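Hypothetical protein PH1136 (Pyrococcus horikoshii, PDB 1IXL) is of unknown function but, as a hot-dog-fold protein, probably acts as a thioesterase on acyl-CoA substrates. Local coordinates at residues A[4-9]-A[60-66]; A[65-71]-A[119-125]; A[85-91]-A[103-109]. One frame throughout, in Å; residues are numbered along the deposited sequence.

Interaction 1: residues A[4-9]-A[60-66]; sequences VEQRTH and MLAVNEP
Thr8 OG1 is gripped from two directions: it gives its hydrogen to Pro66 O at 2.9 Å and accepts one from His9 ND1. The hydroxyl stands above the plane of the Pro66 carbonyl, off its lone pairs, whereas it lies in the plane of the His9 ring. With OG1 swung anti to the backbone N (chi1 -175°), the methyl CG2 takes the slot between N and the carbonyl carbon and lies 3.9 Å from Met60 O.

Asn64 does the other half of the work. The first residue past the helix, with positive phi, it uses both ends of its amide on the backbone of the 4-9 loop. OD1 takes the N-H of Arg7 on a lone pair at 2.8 Å, nearly straight at 167°; ND2 gives an equally straight bond to Glu5 O at 3.1 Å. Held at both ends, the amide can hardly flip.

Arg7 then bends at chi3 and lays one guanidinium face over Pro66 CD, which sits toward the rim, 3.7 Å from NH2. Its salt bridge to Glu65 is weak: NH1 is 3.3 Å from OE2, and the two flat groups are turned 74° apart.

At the far end the selenomethionine Met60 brings CG over one face of the His9 imidazole, a CH-pi contact 3.7 Å from the ring centroid, with SE lying obliquely beyond. Gln6, stretched out, runs its CG and amide across Leu61 CD2, while NE2 bonds Thr8 O within its own loop and also Tyr57 OH of the helix.

What results is an N-terminal loop strapped over the C-terminal end of helix 48-63, the long helix that the sheet of a hot-dog fold wraps around.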
loop_
_atom_site.group_PDB
_atom_site.type_symbol
_atom_site.label_atom_id
_atom_site.label_comp_id
_atom_site.label_asym_id
_atom_site.label_seq_id
_atom_site.Cartn_x
_atom_site.Cartn_y
_atom_site.Cartn_z
ATOM N N VAL A 4 -7.941 -1.449 14.814
ATOM C CA VAL A 4 -7.880 -0.021 15.049
ATOM C C VAL A 4 -8.634 0.572 13.883
ATOM O O VAL A 4 -8.588 0.024 12.783
ATOM C CB VAL A 4 -6.424 0.479 15.047
ATOM C CG1 VAL A 4 -6.365 1.931 15.464
ATOM C CG2 VAL A 4 -5.597 -0.372 15.984
ATOM N N GLU A 5 -9.357 1.662 14.116
ATOM C CA GLU A 5 -10.085 2.289 13.028
ATOM C C GLU A 5 -9.083 3.026 12.133
ATOM O O GLU A 5 -7.977 3.381 12.568
ATOM C CB GLU A 5 -11.134 3.269 13.580
ATOM C CG GLU A 5 -10.650 4.123 14.730
ATOM C CD GLU A 5 -11.779 4.911 15.401
ATOM O OE1 GLU A 5 -12.858 4.322 15.659
ATOM O OE2 GLU A 5 -11.582 6.113 15.683
ATOM N N GLN A 6 -9.469 3.237 10.883
ATOM C CA GLN A 6 -8.608 3.935 9.947
ATOM C C GLN A 6 -8.566 5.415 10.314
ATOM O O GLN A 6 -9.602 6.096 10.318
ATOM C CB GLN A 6 -9.141 3.783 8.530
ATOM C CG GLN A 6 -8.144 4.251 7.512
ATOM C CD GLN A 6 -8.516 3.853 6.115
ATOM O OE1 GLN A 6 -9.230 2.873 5.903
ATOM N NE2 GLN A 6 -8.009 4.592 5.141
ATOM N N ARG A 7 -7.372 5.934 10.581
ATOM C CA ARG A 7 -7.259 7.341 10.972
ATOM C C ARG A 7 -6.667 8.282 9.918
ATOM O O ARG A 7 -6.484 9.467 10.180
ATOM C CB ARG A 7 -6.427 7.444 12.248
ATOM C CG ARG A 7 -6.996 6.684 13.439
ATOM C CD ARG A 7 -6.012 6.771 14.584
ATOM N NE ARG A 7 -5.835 8.147 15.044
ATOM C CZ ARG A 7 -4.725 8.603 15.622
ATOM N NH1 ARG A 7 -3.689 7.790 15.804
ATOM N NH2 ARG A 7 -4.649 9.868 16.014
ATOM N N THR A 8 -6.378 7.765 8.729
ATOM C CA THR A 8 -5.790 8.581 7.672
ATOM C C THR A 8 -6.132 8.011 6.309
ATOM O O THR A 8 -6.511 6.846 6.212
ATOM C CB THR A 8 -4.236 8.621 7.793
ATOM O OG1 THR A 8 -3.702 9.527 6.814
ATOM C CG2 THR A 8 -3.639 7.218 7.542
ATOM N N HIS A 9 -5.995 8.837 5.266
ATOM C CA HIS A 9 -6.246 8.406 3.899
ATOM C C HIS A 9 -7.625 7.766 3.772
ATOM O O HIS A 9 -7.792 6.803 3.025
ATOM C CB HIS A 9 -5.172 7.384 3.477
ATOM C CG HIS A 9 -3.838 7.989 3.150
ATOM N ND1 HIS A 9 -3.119 8.753 4.050
ATOM C CD2 HIS A 9 -3.113 7.979 2.005
ATOM C CE1 HIS A 9 -2.016 9.194 3.472
ATOM N NE2 HIS A 9 -1.986 8.740 2.230
HETATM N N MSE A 60 0.820 3.493 4.366
HETATM C CA MSE A 60 0.218 4.597 5.095
HETATM C C MSE A 60 -0.642 4.041 6.238
HETATM O O MSE A 60 -0.722 4.647 7.310
HETATM C CB MSE A 60 -0.664 5.457 4.174
HETATM C CG MSE A 60 0.055 6.139 2.991
HETATM SE SE MSE A 60 1.301 7.375 3.456
HETATM C CE MSE A 60 2.553 6.413 3.796
ATOM N N LEU A 61 -1.297 2.899 6.021
ATOM C CA LEU A 61 -2.138 2.328 7.087
ATOM C C LEU A 61 -1.349 1.563 8.128
ATOM O O LEU A 61 -1.833 1.362 9.242
ATOM C CB LEU A 61 -3.267 1.448 6.517
ATOM C CG LEU A 61 -4.236 2.242 5.627
ATOM C CD1 LEU A 61 -5.439 1.389 5.215
ATOM C CD2 LEU A 61 -4.706 3.470 6.365
ATOM N N ALA A 62 -0.141 1.128 7.787
ATOM C CA ALA A 62 0.674 0.447 8.775
ATOM C C ALA A 62 1.098 1.508 9.808
ATOM O O ALA A 62 1.339 1.186 10.972
ATOM C CB ALA A 62 1.889 -0.202 8.127
ATOM N N VAL A 63 1.184 2.772 9.392
ATOM C CA VAL A 63 1.548 3.842 10.338
ATOM C C VAL A 63 0.253 4.366 10.938
ATOM O O VAL A 63 0.158 4.584 12.141
ATOM C CB VAL A 63 2.313 4.978 9.643
ATOM C CG1 VAL A 63 2.610 6.110 10.649
ATOM C CG2 VAL A 63 3.622 4.417 9.051
ATOM N N ASN A 64 -0.732 4.589 10.076
ATOM C CA ASN A 64 -2.066 5.008 10.480
ATOM C C ASN A 64 -2.124 6.210 11.413
ATOM O O ASN A 64 -2.780 6.179 12.452
ATOM C CB ASN A 64 -2.792 3.816 11.120
ATOM C CG ASN A 64 -4.289 4.045 11.261
ATOM O OD1 ASN A 64 -4.910 4.693 10.419
ATOM N ND2 ASN A 64 -4.882 3.499 12.330
ATOM N N GLU A 65 -1.444 7.273 11.011
ATOM C CA GLU A 65 -1.410 8.515 11.760
ATOM C C GLU A 65 -2.030 9.499 10.774
ATOM O O GLU A 65 -1.688 9.480 9.600
ATOM C CB GLU A 65 0.041 8.875 12.058
ATOM C CG GLU A 65 0.227 9.559 13.359
ATOM C CD GLU A 65 0.491 8.591 14.488
ATOM O OE1 GLU A 65 1.662 8.165 14.635
ATOM O OE2 GLU A 65 -0.470 8.255 15.218
ATOM N N PRO A 66 -2.948 10.371 11.226
ATOM C CA PRO A 66 -3.601 11.340 10.334
ATOM C C PRO A 66 -2.740 12.054 9.285
ATOM O O PRO A 66 -3.073 12.067 8.086
ATOM C CB PRO A 66 -4.236 12.329 11.307
ATOM C CG PRO A 66 -4.613 11.431 12.483
ATOM C CD PRO A 66 -3.396 10.544 12.625
#

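Interaction 2: residues A[65-71]-A[119-125]; sequences EPTVVLG and FYCYVLE
This is an antiparallel strand pairing at one end of the sheet, where strand 68-77, outermost within the chain, lies against strand 112-123. Val69 and Tyr122 form a hydrogen-bonded pair, Val69 N to Tyr122 O and Tyr122 N to Val69 O, both 3.0 Å, and Gly71 N carries the pairing on to Tyr120 O at 2.9 Å. A type I turn from Glu65 to Val68, closed by Val68 N to Glu65 O, leads the chain into the strand.

Next to the paired residues a side chain joins in. Thr67 OG1, set between its own N and carbonyl carbon (chi1 61°), reaches across to Leu124 O at 2.6 Å, in the carbonyl plane and on a lone pair. Val123 turns CG1 against the methylene of Glu65, 3.4 Å from CG, the two side chains crossing at about a right angle.

On the face carrying Val68, Leu70 and Cys121, which helix 48-63 covers, Val68 CG2 rests against Cys121 CB, while Leu70 pushes CD2 at the edge of the Phe119 ring, 3.7 Å from CD2 of that ring. The other face has Val69 CG1 packed 3.8 Å from Leu124 CD1 and, further along, the edge of the Tyr122 ring beside Gly71, whose CA is 4.1 Å from Tyr122 CE2.

The chemistry is therefore mixed: amide bonds fix the register in the middle, apolar contacts pad both faces, and the threonine hydroxyl gives the Leu124 carbonyl a partner alongside the paired residues.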
loop_
_atom_site.group_PDB
_atom_site.type_symbol
_atom_site.label_atom_id
_atom_site.label_comp_id
_atom_site.label_asym_id
_atom_site.label_seq_id
_atom_site.Cartn_x
_atom_site.Cartn_y
_atom_site.Cartn_z
ATOM N N GLU A 65 -1.444 7.273 11.011
ATOM C CA GLU A 65 -1.410 8.515 11.760
ATOM C C GLU A 65 -2.030 9.499 10.774
ATOM O O GLU A 65 -1.688 9.480 9.600
ATOM C CB GLU A 65 0.041 8.875 12.058
ATOM C CG GLU A 65 0.227 9.559 13.359
ATOM C CD GLU A 65 0.491 8.591 14.488
ATOM O OE1 GLU A 65 1.662 8.165 14.635
ATOM O OE2 GLU A 65 -0.470 8.255 15.218
ATOM N N PRO A 66 -2.948 10.371 11.226
ATOM C CA PRO A 66 -3.601 11.340 10.334
ATOM C C PRO A 66 -2.740 12.054 9.285
ATOM O O PRO A 66 -3.073 12.067 8.086
ATOM C CB PRO A 66 -4.236 12.329 11.307
ATOM C CG PRO A 66 -4.613 11.431 12.483
ATOM C CD PRO A 66 -3.396 10.544 12.625
ATOM N N THR A 67 -1.637 12.639 9.741
ATOM C CA THR A 67 -0.728 13.382 8.882
ATOM C C THR A 67 0.362 12.568 8.163
ATOM O O THR A 67 1.282 13.161 7.580
ATOM C CB THR A 67 -0.010 14.470 9.702
ATOM O OG1 THR A 67 0.749 13.848 10.749
ATOM C CG2 THR A 67 -1.023 15.429 10.316
ATOM N N VAL A 68 0.286 11.239 8.179
ATOM C CA VAL A 68 1.356 10.458 7.536
ATOM C C VAL A 68 1.437 10.720 6.021
ATOM O O VAL A 68 0.422 10.945 5.363
ATOM C CB VAL A 68 1.183 8.932 7.809
ATOM C CG1 VAL A 68 -0.083 8.419 7.126
ATOM C CG2 VAL A 68 2.437 8.161 7.327
ATOM N N VAL A 69 2.654 10.743 5.483
ATOM C CA VAL A 69 2.850 10.956 4.050
ATOM C C VAL A 69 4.011 10.095 3.558
ATOM O O VAL A 69 4.862 9.680 4.336
ATOM C CB VAL A 69 3.130 12.456 3.714
ATOM C CG1 VAL A 69 4.475 12.896 4.270
ATOM C CG2 VAL A 69 3.105 12.653 2.224
ATOM N N LEU A 70 4.057 9.800 2.267
ATOM C CA LEU A 70 5.173 8.981 1.786
ATOM C C LEU A 70 6.276 9.906 1.259
ATOM O O LEU A 70 6.032 10.760 0.396
ATOM C CB LEU A 70 4.702 8.024 0.686
ATOM C CG LEU A 70 5.797 7.134 0.091
ATOM C CD1 LEU A 70 6.446 6.278 1.200
ATOM C CD2 LEU A 70 5.162 6.231 -1.026
ATOM N N GLY A 71 7.485 9.743 1.782
ATOM C CA GLY A 71 8.584 10.603 1.347
ATOM C C GLY A 71 9.454 9.981 0.273
ATOM O O GLY A 71 9.862 10.642 -0.692
ATOM N N PHE A 119 9.171 1.565 2.215
ATOM C CA PHE A 119 8.513 2.862 2.126
ATOM C C PHE A 119 8.914 3.705 3.345
ATOM O O PHE A 119 8.721 3.287 4.493
ATOM C CB PHE A 119 6.993 2.666 2.064
ATOM C CG PHE A 119 6.532 1.961 0.809
ATOM C CD1 PHE A 119 6.839 0.621 0.595
ATOM C CD2 PHE A 119 5.869 2.664 -0.191
ATOM C CE1 PHE A 119 6.492 -0.010 -0.620
ATOM C CE2 PHE A 119 5.520 2.050 -1.393
ATOM C CZ PHE A 119 5.831 0.721 -1.608
ATOM N N TYR A 120 9.487 4.876 3.078
ATOM C CA TYR A 120 9.952 5.798 4.117
ATOM C C TYR A 120 8.857 6.828 4.307
ATOM O O TYR A 120 8.649 7.711 3.462
ATOM C CB TYR A 120 11.282 6.444 3.691
ATOM C CG TYR A 120 12.355 5.424 3.375
ATOM C CD1 TYR A 120 12.231 4.580 2.276
ATOM C CD2 TYR A 120 13.479 5.275 4.197
ATOM C CE1 TYR A 120 13.186 3.615 1.997
ATOM C CE2 TYR A 120 14.439 4.310 3.928
ATOM C CZ TYR A 120 14.285 3.483 2.826
ATOM O OH TYR A 120 15.208 2.513 2.540
ATOM N N CYS A 121 8.163 6.687 5.435
ATOM C CA CYS A 121 7.016 7.502 5.789
ATOM C C CYS A 121 7.295 8.525 6.896
ATOM O O CYS A 121 8.101 8.279 7.805
ATOM C CB CYS A 121 5.873 6.575 6.231
ATOM S SG CYS A 121 5.685 5.064 5.192
ATOM N N TYR A 122 6.606 9.664 6.807
ATOM C CA TYR A 122 6.780 10.740 7.779
ATOM C C TYR A 122 5.475 11.193 8.384
ATOM O O TYR A 122 4.531 11.499 7.665
ATOM C CB TYR A 122 7.418 11.957 7.103
ATOM C CG TYR A 122 8.838 11.720 6.682
ATOM C CD1 TYR A 122 9.891 11.881 7.591
ATOM C CD2 TYR A 122 9.132 11.301 5.391
ATOM C CE1 TYR A 122 11.211 11.629 7.218
ATOM C CE2 TYR A 122 10.436 11.040 5.002
ATOM C CZ TYR A 122 11.473 11.204 5.916
ATOM O OH TYR A 122 12.753 10.905 5.537
ATOM N N VAL A 123 5.438 11.259 9.707
ATOM C CA VAL A 123 4.262 11.747 10.396
ATOM C C VAL A 123 4.576 13.226 10.635
ATOM O O VAL A 123 5.512 13.567 11.374
ATOM C CB VAL A 123 4.076 10.999 11.720
ATOM C CG1 VAL A 123 2.884 11.555 12.475
ATOM C CG2 VAL A 123 3.883 9.506 11.431
ATOM N N LEU A 124 3.805 14.091 9.993
ATOM C CA LEU A 124 4.016 15.535 10.068
ATOM C C LEU A 124 3.265 16.209 11.204
ATOM O O LEU A 124 2.266 15.687 11.694
ATOM C CB LEU A 124 3.595 16.175 8.738
ATOM C CG LEU A 124 4.084 15.439 7.479
ATOM C CD1 LEU A 124 3.481 16.054 6.217
ATOM C CD2 LEU A 124 5.595 15.491 7.408
ATOM N N GLU A 125 3.766 17.371 11.623
ATOM C CA GLU A 125 3.129 18.144 12.687
ATOM C C GLU A 125 1.738 18.529 12.197
ATOM O O GLU A 125 0.756 18.495 12.944
ATOM C CB GLU A 125 3.939 19.418 12.986
ATOM C CG GLU A 125 3.303 20.319 14.051
ATOM C CD GLU A 125 3.699 19.934 15.469
ATOM O OE1 GLU A 125 4.568 20.624 16.052
ATOM O OE2 GLU A 125 3.154 18.936 15.996
#

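Interaction 3: residues A[85-91]-A[103-109]; sequences DKLVAKA and VEVKVYR
Ala89 and Ala91 are the hollows here, and the valines opposite are the bumps that fill them. Val105 pushes CG2 to 3.6 Å from Ala91 CB, and Val103 CG1 touches the same Ala91 CB at 3.9 Å, beside Val105 CG2. Two residues along, Val107 lets CG2 down beside Ala89 CB at 3.8 Å, while its CG1 leans on Leu87 CB. The split follows from chi1 near 180°: with CG1 anti to the backbone N in Val107, its two methyls fork to two neighbours on strand 86-97. The alanine methyls leave room for the valine branches, and helix 48-63 packs on this face through Leu54, Ala55 and Ala58.

The other face carries Val88 with the longer Lys90, Lys106 and Tyr108. Lys90 runs out extended and crosses the Tyr108 ring at about a right angle, its CD 3.8 Å from CE1, until NZ stands over the ring face, 4.9 Å from the centroid in a cation-pi contact. The edge of the same ring lies next to Val88 O.

Between the two faces the hydrogen-bonded pairs Val88-Tyr108 and Lys90-Lys106 hold the strands of this hairpin together, Tyr108 N reaching Val88 O at 2.8 Å and 174°.

At the open end, Arg109 bends at chi3 to bring NH1 to Asp85 OD2 at 2.8 Å, from above the carboxylate plane, with the two flat groups 73° apart. NH1 also bonds Pro80 O, and NH2 pairs with Glu112. A leucine in place of Arg109 would probably leave the Asp85 and Glu112 carboxylates without their shared positive mate and the Pro80 carbonyl without this donor.

The contact thus divides its chemistry by face, purely apolar toward the helix and mixed, with charged and aromatic groups, on the other, with a salt bridge at its end.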
loop_
_atom_site.group_PDB
_atom_site.type_symbol
_atom_site.label_atom_id
_atom_site.label_comp_id
_atom_site.label_asym_id
_atom_site.label_seq_id
_atom_site.Cartn_x
_atom_site.Cartn_y
_atom_site.Cartn_z
ATOM N N ASP A 85 -6.338 -10.298 -11.719
ATOM C CA ASP A 85 -5.599 -10.746 -10.542
ATOM C C ASP A 85 -6.156 -9.993 -9.338
ATOM O O ASP A 85 -6.555 -8.837 -9.446
ATOM C CB ASP A 85 -4.090 -10.422 -10.649
ATOM C CG ASP A 85 -3.356 -11.285 -11.661
ATOM O OD1 ASP A 85 -3.952 -12.245 -12.209
ATOM O OD2 ASP A 85 -2.162 -11.008 -11.897
ATOM N N LYS A 86 -6.202 -10.667 -8.198
ATOM C CA LYS A 86 -6.645 -10.059 -6.958
ATOM C C LYS A 86 -5.331 -9.950 -6.195
ATOM O O LYS A 86 -4.604 -10.952 -6.055
ATOM C CB LYS A 86 -7.595 -10.977 -6.194
ATOM C CG LYS A 86 -7.980 -10.438 -4.821
ATOM C CD LYS A 86 -8.407 -11.561 -3.893
ATOM C CE LYS A 86 -8.215 -11.174 -2.443
ATOM N NZ LYS A 86 -8.931 -9.904 -2.160
ATOM N N LEU A 87 -5.018 -8.753 -5.719
ATOM C CA LEU A 87 -3.766 -8.522 -5.005
ATOM C C LEU A 87 -3.977 -8.155 -3.547
ATOM O O LEU A 87 -4.971 -7.523 -3.211
ATOM C CB LEU A 87 -2.983 -7.379 -5.668
ATOM C CG LEU A 87 -2.760 -7.425 -7.189
ATOM C CD1 LEU A 87 -2.001 -6.149 -7.634
ATOM C CD2 LEU A 87 -1.962 -8.680 -7.572
ATOM N N VAL A 88 -3.038 -8.559 -2.694
ATOM C CA VAL A 88 -3.097 -8.210 -1.278
ATOM C C VAL A 88 -1.736 -7.656 -0.832
ATOM O O VAL A 88 -0.725 -8.335 -0.900
ATOM C CB VAL A 88 -3.426 -9.410 -0.366
ATOM C CG1 VAL A 88 -3.455 -8.944 1.106
ATOM C CG2 VAL A 88 -4.762 -10.027 -0.754
ATOM N N ALA A 89 -1.726 -6.417 -0.369
ATOM C CA ALA A 89 -0.498 -5.812 0.107
ATOM C C ALA A 89 -0.446 -5.958 1.633
ATOM O O ALA A 89 -1.426 -5.667 2.310
ATOM C CB ALA A 89 -0.475 -4.342 -0.286
ATOM N N LYS A 90 0.692 -6.430 2.144
ATOM C CA LYS A 90 0.931 -6.591 3.573
ATOM C C LYS A 90 2.085 -5.661 3.967
ATOM O O LYS A 90 3.213 -5.832 3.522
ATOM C CB LYS A 90 1.247 -8.060 3.888
ATOM C CG LYS A 90 0.072 -8.971 3.483
ATOM C CD LYS A 90 0.243 -10.430 3.887
ATOM C CE LYS A 90 -0.858 -11.267 3.219
ATOM N NZ LYS A 90 -0.701 -12.714 3.557
ATOM N N ALA A 91 1.773 -4.675 4.804
ATOM C CA ALA A 91 2.729 -3.650 5.240
ATOM C C ALA A 91 3.053 -3.690 6.734
ATOM O O ALA A 91 2.151 -3.738 7.555
ATOM C CB ALA A 91 2.173 -2.271 4.887
ATOM N N VAL A 103 8.713 1.298 6.449
ATOM C CA VAL A 103 7.718 0.239 6.339
ATOM C C VAL A 103 8.068 -0.682 5.187
ATOM O O VAL A 103 8.371 -0.219 4.095
ATOM C CB VAL A 103 6.341 0.855 6.080
ATOM C CG1 VAL A 103 5.284 -0.231 5.959
ATOM C CG2 VAL A 103 6.011 1.838 7.207
ATOM N N GLU A 104 8.051 -1.982 5.434
ATOM C CA GLU A 104 8.339 -2.925 4.370
ATOM C C GLU A 104 6.977 -3.376 3.858
ATOM O O GLU A 104 6.048 -3.580 4.643
ATOM C CB GLU A 104 9.128 -4.126 4.903
ATOM C CG GLU A 104 9.375 -5.200 3.850
ATOM C CD GLU A 104 10.333 -6.277 4.327
ATOM O OE1 GLU A 104 10.133 -6.784 5.457
ATOM O OE2 GLU A 104 11.278 -6.613 3.572
ATOM N N VAL A 105 6.836 -3.504 2.548
ATOM C CA VAL A 105 5.561 -3.939 2.000
ATOM C C VAL A 105 5.813 -5.000 0.941
ATOM O O VAL A 105 6.762 -4.914 0.153
ATOM C CB VAL A 105 4.773 -2.770 1.319
ATOM C CG1 VAL A 105 3.445 -3.277 0.820
ATOM C CG2 VAL A 105 4.545 -1.620 2.289
ATOM N N LYS A 106 4.970 -6.015 0.944
ATOM C CA LYS A 106 5.067 -7.064 -0.047
ATOM C C LYS A 106 3.656 -7.204 -0.577
ATOM O O LYS A 106 2.697 -7.224 0.199
ATOM C CB LYS A 106 5.553 -8.378 0.586
ATOM C CG LYS A 106 7.065 -8.443 0.722
ATOM C CD LYS A 106 7.551 -9.872 0.880
ATOM C CE LYS A 106 7.957 -10.168 2.303
ATOM N NZ LYS A 106 9.133 -9.332 2.666
ATOM N N VAL A 107 3.521 -7.240 -1.897
ATOM C CA VAL A 107 2.207 -7.391 -2.480
ATOM C C VAL A 107 2.134 -8.813 -3.021
ATOM O O VAL A 107 3.028 -9.239 -3.750
ATOM C CB VAL A 107 1.975 -6.391 -3.611
ATOM C CG1 VAL A 107 0.582 -6.607 -4.212
ATOM C CG2 VAL A 107 2.112 -4.953 -3.065
ATOM N N TYR A 108 1.071 -9.529 -2.649
ATOM C CA TYR A 108 0.874 -10.926 -3.062
ATOM C C TYR A 108 -0.299 -11.172 -3.992
ATOM O O TYR A 108 -1.288 -10.434 -3.991
ATOM C CB TYR A 108 0.617 -11.823 -1.830
ATOM C CG TYR A 108 1.708 -11.818 -0.776
ATOM C CD1 TYR A 108 1.820 -10.769 0.144
ATOM C CD2 TYR A 108 2.652 -12.840 -0.729
ATOM C CE1 TYR A 108 2.861 -10.737 1.083
ATOM C CE2 TYR A 108 3.689 -12.826 0.201
ATOM C CZ TYR A 108 3.793 -11.773 1.103
ATOM O OH TYR A 108 4.837 -11.754 2.008
ATOM N N ARG A 109 -0.183 -12.232 -4.785
ATOM C CA ARG A 109 -1.282 -12.681 -5.640
ATOM C C ARG A 109 -1.295 -14.112 -5.111
ATOM O O ARG A 109 -0.461 -14.924 -5.488
ATOM C CB ARG A 109 -0.916 -12.655 -7.122
ATOM C CG ARG A 109 -2.032 -13.204 -8.017
ATOM C CD ARG A 109 -1.635 -13.059 -9.459
ATOM N NE ARG A 109 -0.361 -13.718 -9.697
ATOM C CZ ARG A 109 0.528 -13.299 -10.589
ATOM N NH1 ARG A 109 0.268 -12.221 -11.317
ATOM N NH2 ARG A 109 1.674 -13.948 -10.745
#

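How the interactions relate
All three contacts gather round helix 48-63. Interactions 1 and 2 are in series and share Glu65 and Pro66, their centres about 10 Å apart; Met60 CE of the first lies 3.7 Å from Cys121 SG of the second. Interaction 3 sits on the far side of the chain's centre, about 17 Å from interaction 1 and 19 Å from interaction 2, centre to centre, and is nested in the loop that interaction 2 closes. The sheet links interactions 2 and 3: Phe119 N lies 2.7 Å from Val103 O, probably a hydrogen bond between neighbouring strands. Helix residue Ala62 also packs its CB 3.6 Å from Ala91 O. Together they tie N-terminal loop, helix and sheet into one hot-dog unit.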